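MsDPBB_sym2 protein (Synthetic construct, PDB 7DWW) is of unknown function but was designed computationally to form a double-psi beta-barrel, the core fold of RNA polymerase. Local coordinates at residues I42-A50 against E69-V77. Residues are numbered along the deposited sequence; the frame is centred on the assembly and turned at random.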
ATOM      1  N   ILE A  42      -7.497   0.713  -2.153  1.00 30.21           N
ATOM      2  CA  ILE A  42      -6.739   1.911  -1.831  1.00 29.35           C
ATOM      3  C   ILE A  42      -7.443   3.096  -2.452  1.00 37.20           C
ATOM      4  O   ILE A  42      -7.712   3.102  -3.655  1.00 34.58           O
ATOM      5  CB  ILE A  42      -5.286   1.820  -2.332  1.00 29.60           C
ATOM      6  CG1 ILE A  42      -4.611   0.598  -1.719  1.00 26.08           C
ATOM      7  CG2 ILE A  42      -4.544   3.117  -1.966  1.00 32.12           C
ATOM      8  CD1 ILE A  42      -3.413   0.110  -2.495  1.00 30.99           C
ATOM      9  N   MET A  43      -7.746   4.101  -1.634  1.00 35.36           N
ATOM     10  CA  MET A  43      -8.566   5.225  -2.060  1.00 44.51           C
ATOM     11  C   MET A  43      -7.926   6.560  -1.703  1.00 46.82           C
ATOM     12  O   MET A  43      -7.228   6.696  -0.680  1.00 38.96           O
ATOM     13  CB  MET A  43      -9.959   5.179  -1.426  1.00 50.61           C
ATOM     14  CG  MET A  43     -10.495   3.782  -1.184  1.00 52.46           C
ATOM     15  SD  MET A  43     -12.050   3.816  -0.272  1.00 78.10           S
ATOM     16  CE  MET A  43     -12.843   5.235  -1.029  1.00 73.51           C
ATOM     17  N   LYS A  44      -8.158   7.527  -2.589  1.00 52.01           N
ATOM     18  CA  LYS A  44      -8.052   8.942  -2.263  1.00 55.88           C
ATOM     19  C   LYS A  44      -9.328   9.591  -2.785  1.00 64.60           C
ATOM     20  O   LYS A  44     -10.290   9.768  -2.031  1.00 68.28           O
ATOM     21  CB  LYS A  44      -6.799   9.569  -2.878  1.00 53.40           C
ATOM     22  CG  LYS A  44      -6.694  11.075  -2.690  1.00 59.01           C
ATOM     23  CD  LYS A  44      -5.259  11.507  -2.438  1.00 53.22           C
ATOM     24  CE  LYS A  44      -5.117  12.181  -1.073  1.00 58.61           C
ATOM     25  NZ  LYS A  44      -6.031  13.366  -0.936  1.00 61.58           N
ATOM     26  N   VAL A  45      -9.434   9.871  -4.080  1.00 67.41           N
ATOM     27  CA  VAL A  45     -10.690  10.268  -4.704  1.00 69.62           C
ATOM     28  C   VAL A  45     -11.227   9.156  -5.596  1.00 69.58           C
ATOM     29  O   VAL A  45     -12.400   8.791  -5.513  1.00 74.50           O
ATOM     30  CB  VAL A  45     -10.524  11.587  -5.491  1.00 72.25           C
ATOM     31  CG1 VAL A  45     -11.654  11.761  -6.508  1.00 71.93           C
ATOM     32  CG2 VAL A  45     -10.471  12.764  -4.525  1.00 71.60           C
ATOM     33  N   SER A  46     -10.373   8.605  -6.461  1.00 70.88           N
ATOM     34  CA  SER A  46     -10.643   7.343  -7.127  1.00 64.75           C
ATOM     35  C   SER A  46     -10.319   6.193  -6.167  1.00 60.22           C
ATOM     36  O   SER A  46      -9.990   6.397  -4.991  1.00 55.17           O
ATOM     37  CB  SER A  46      -9.839   7.259  -8.428  1.00 61.17           C
ATOM     38  OG  SER A  46     -10.331   6.236  -9.289  1.00 67.82           O
ATOM     39  N   SER A  47     -10.429   4.960  -6.658  1.00 53.49           N
ATOM     40  CA  SER A  47     -10.064   3.783  -5.884  1.00 46.21           C
ATOM     41  C   SER A  47      -9.495   2.727  -6.820  1.00 46.98           C
ATOM     42  O   SER A  47      -9.762   2.715  -8.027  1.00 53.08           O
ATOM     43  CB  SER A  47     -11.242   3.236  -5.089  1.00 52.21           C
ATOM     44  OG  SER A  47     -11.165   1.834  -4.992  1.00 52.96           O
ATOM     45  N   VAL A  48      -8.690   1.844  -6.234  1.00 36.48           N
ATOM     46  CA  VAL A  48      -7.978   0.774  -6.933  1.00 36.56           C
ATOM     47  C   VAL A  48      -7.882  -0.382  -5.953  1.00 39.51           C
ATOM     48  O   VAL A  48      -7.718  -0.165  -4.749  1.00 34.19           O
ATOM     49  CB  VAL A  48      -6.571   1.239  -7.391  1.00 37.12           C
ATOM     50  CG1 VAL A  48      -5.721   0.047  -7.757  1.00 41.18           C
ATOM     51  CG2 VAL A  48      -6.658   2.206  -8.554  1.00 40.24           C
ATOM     52  N   ILE A  49      -7.965  -1.607  -6.452  1.00 32.07           N
ATOM     53  CA  ILE A  49      -7.793  -2.791  -5.623  1.00 33.73           C
ATOM     54  C   ILE A  49      -6.467  -3.449  -5.988  1.00 36.43           C
ATOM     55  O   ILE A  49      -6.201  -3.715  -7.164  1.00 45.33           O
ATOM     56  CB  ILE A  49      -8.985  -3.750  -5.779  1.00 46.15           C
ATOM     57  CG1 ILE A  49     -10.294  -2.987  -5.518  1.00 45.11           C
ATOM     58  CG2 ILE A  49      -8.848  -4.915  -4.796  1.00 40.28           C
ATOM     59  CD1 ILE A  49     -11.567  -3.746  -5.849  1.00 50.88           C
ATOM     60  N   ALA A  50      -5.659  -3.762  -4.973  1.00 36.55           N
ATOM     61  CA  ALA A  50      -4.304  -4.264  -5.158  1.00 32.97           C
ATOM     62  C   ALA A  50      -4.118  -5.445  -4.225  1.00 33.48           C
ATOM     63  O   ALA A  50      -4.975  -5.740  -3.391  1.00 34.80           O
ATOM     64  CB  ALA A  50      -3.275  -3.166  -4.863  1.00 34.99           C
ATOM     65  N   GLU A  69       4.893   3.136  -9.575  1.00 26.67           N
ATOM     66  CA  GLU A  69       4.516   4.458 -10.089  1.00 32.74           C
ATOM     67  C   GLU A  69       3.259   4.383 -10.950  1.00 32.23           C
ATOM     68  O   GLU A  69       2.413   5.289 -10.915  1.00 31.69           O
ATOM     69  CB  GLU A  69       5.685   5.088 -10.872  1.00 37.30           C
ATOM     70  CG  GLU A  69       5.936   4.500 -12.259  1.00 39.95           C
ATOM     71  CD  GLU A  69       5.063   5.163 -13.323  1.00 45.00           C
ATOM     72  OE1 GLU A  69       4.907   4.592 -14.428  1.00 48.87           O
ATOM     73  OE2 GLU A  69       4.530   6.272 -13.054  1.00 49.13           O
ATOM     74  N   GLU A  70       3.093   3.300 -11.708  1.00 32.76           N
ATOM     75  CA  GLU A  70       1.898   3.255 -12.540  1.00 36.75           C
ATOM     76  C   GLU A  70       0.631   3.060 -11.726  1.00 32.93           C
ATOM     77  O   GLU A  70      -0.405   3.647 -12.071  1.00 30.68           O
ATOM     78  CB  GLU A  70       1.994   2.161 -13.597  1.00 39.44           C
ATOM     79  CG  GLU A  70       0.851   2.285 -14.611  1.00 46.02           C
ATOM     80  CD  GLU A  70       0.954   1.310 -15.769  1.00 54.14           C
ATOM     81  OE1 GLU A  70      -0.102   0.986 -16.372  1.00 63.99           O
ATOM     82  OE2 GLU A  70       2.088   0.872 -16.073  1.00 62.29           O
ATOM     83  N   LEU A  71       0.705   2.300 -10.631  1.00 31.59           N
ATOM     84  CA  LEU A  71      -0.503   2.118  -9.783  1.00 28.88           C
ATOM     85  C   LEU A  71      -0.875   3.468  -9.175  1.00 28.20           C
ATOM     86  O   LEU A  71      -2.036   3.786  -9.113  1.00 28.76           O
ATOM     87  CB  LEU A  71      -0.257   1.057  -8.714  1.00 27.73           C
ATOM     88  CG  LEU A  71      -1.514   0.598  -7.977  1.00 30.18           C
ATOM     89  CD1 LEU A  71      -2.472  -0.123  -8.907  1.00 33.59           C
ATOM     90  CD2 LEU A  71      -1.166  -0.267  -6.792  1.00 23.00           C
ATOM     91  N   MET A  72       0.126   4.250  -8.806  1.00 30.85           N
ATOM     92  CA  MET A  72      -0.121   5.619  -8.307  1.00 31.52           C
ATOM     93  C   MET A  72      -0.850   6.407  -9.400  1.00 35.59           C
ATOM     94  O   MET A  72      -1.814   7.063  -9.114  1.00 34.77           O
ATOM     95  CB  MET A  72       1.208   6.318  -8.026  1.00 31.08           C
ATOM     96  CG  MET A  72       1.948   5.788  -6.850  1.00 32.77           C
ATOM     97  SD  MET A  72       3.397   6.794  -6.543  1.00 35.42           S
ATOM     98  CE  MET A  72       4.506   5.574  -5.865  1.00 27.15           C
ATOM     99  N   ARG A  73      -0.383   6.308 -10.637  1.00 38.09           N
ATOM    100  CA  ARG A  73      -1.040   7.062 -11.730  1.00 34.08           C
ATOM    101  C   ARG A  73      -2.472   6.568 -11.908  1.00 38.22           C
ATOM    102  O   ARG A  73      -3.341   7.382 -12.157  1.00 38.70           O
ATOM    103  CB  ARG A  73      -0.247   6.939 -13.028  1.00 39.54           C
ATOM    104  CG  ARG A  73       0.908   7.917 -13.145  1.00 42.55           C
ATOM    105  CD  ARG A  73       1.561   7.875 -14.505  1.00 43.55           C
ATOM    106  NE  ARG A  73       2.429   6.744 -14.669  1.00 46.13           N
ATOM    107  CZ  ARG A  73       2.262   5.842 -15.608  1.00 50.73           C
ATOM    108  NH1 ARG A  73       1.252   5.965 -16.443  1.00 52.76           N
ATOM    109  NH2 ARG A  73       3.097   4.835 -15.713  1.00 62.84           N
ATOM    110  N   LEU A  74      -2.695   5.271 -11.799  1.00 37.56           N
ATOM    111  CA  LEU A  74      -4.070   4.763 -11.964  1.00 37.34           C
ATOM    112  C   LEU A  74      -4.966   5.336 -10.875  1.00 37.93           C
ATOM    113  O   LEU A  74      -6.068   5.717 -11.190  1.00 37.21           O
ATOM    114  CB  LEU A  74      -4.055   3.239 -11.882  1.00 35.68           C
ATOM    115  CG  LEU A  74      -5.388   2.584 -12.197  1.00 34.44           C
ATOM    116  CD1 LEU A  74      -5.793   2.856 -13.628  1.00 41.74           C
ATOM    117  CD2 LEU A  74      -5.340   1.100 -11.926  1.00 40.13           C
ATOM    118  N   LEU A  75      -4.475   5.399  -9.642  1.00 31.02           N
ATOM    119  CA  LEU A  75      -5.313   5.845  -8.542  1.00 33.59           C
ATOM    120  C   LEU A  75      -5.465   7.358  -8.551  1.00 41.44           C
ATOM    121  O   LEU A  75      -6.409   7.888  -7.948  1.00 43.70           O
ATOM    122  CB  LEU A  75      -4.708   5.351  -7.230  1.00 34.31           C
ATOM    123  CG  LEU A  75      -5.411   5.664  -5.916  1.00 34.93           C
ATOM    124  CD1 LEU A  75      -6.855   5.169  -5.933  1.00 37.00           C
ATOM    125  CD2 LEU A  75      -4.595   5.004  -4.831  1.00 36.88           C
ATOM    126  N   GLY A  76      -4.546   8.052  -9.220  1.00 36.96           N
ATOM    127  CA  GLY A  76      -4.463   9.487  -9.158  1.00 35.91           C
ATOM    128  C   GLY A  76      -3.728  10.054  -7.957  1.00 39.19           C
ATOM    129  O   GLY A  76      -4.167  11.079  -7.420  1.00 46.51           O
ATOM    130  N   VAL A  77      -2.633   9.428  -7.510  1.00 38.65           N
ATOM    131  CA  VAL A  77      -1.896   9.897  -6.337  1.00 38.99           C
ATOM    132  C   VAL A  77      -0.413  10.062  -6.657  1.00 41.45           C
ATOM    133  O   VAL A  77       0.092   9.523  -7.647  1.00 38.76           O
ATOM    134  CB  VAL A  77      -2.076   8.961  -5.118  1.00 36.76           C
ATOM    135  CG1 VAL A  77      -3.518   8.946  -4.670  1.00 34.38           C
ATOM    136  CG2 VAL A  77      -1.596   7.549  -5.433  1.00 38.52           C
TER
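Val48 and Leu75 meet where strand 47-50 passes helix 69-75 at an axis separation of 8.3 Å, the two running at 145° and so roughly antiparallel. The strand belongs to a hairpin with strand 39-43, as the paired backbone bonds between Ile42 and Val48 demonstrate, and the helix end lies against its turn. In Leu75, CG stands opposite the backbone N (chi1 -179°), so the branch extends toward the hairpin and CD1 and CD2 both end on Ile42. Its CD1 lies 3.2 Å from Ile42 O and also touches Ser47 CA, meeting backbone of both strands. CD2 packs 3.4 Å from Ile42 CG2, closer than the usual separation of two methyl carbons; the two side chains cross at about a right angle. Ile42 O already accepts the amide of Val48, so the methyl sits beside an oxygen that has a donor. In this double-psi beta-barrel the contact sets a helix against one hairpin of the barrel wall; Ile42, Ala50 and Leu71 also touch Val22 of strand 21-24, which carries the packing into the interior. Val48 divides its two methyls: CG1 meets Leu71 CD1 at 3.5 Å, whereas CG2 fits between Leu74 CD2 and Leu75 CB. One turn before Leu75, Leu71 sends its other branch, CD2, to Ala50 CB at 4.1 Å. At the turn, Val77 CG1 lies 3.8 Å from Lys44 CB, and Val77 also touches Val83. Gly76, at positive phi (82°), is the C-prime residue of a Schellman motif in which Val77 N bonds Met72 O, ending the helix beside Ser46, whose CB lies 3.5 Å from Leu75 O.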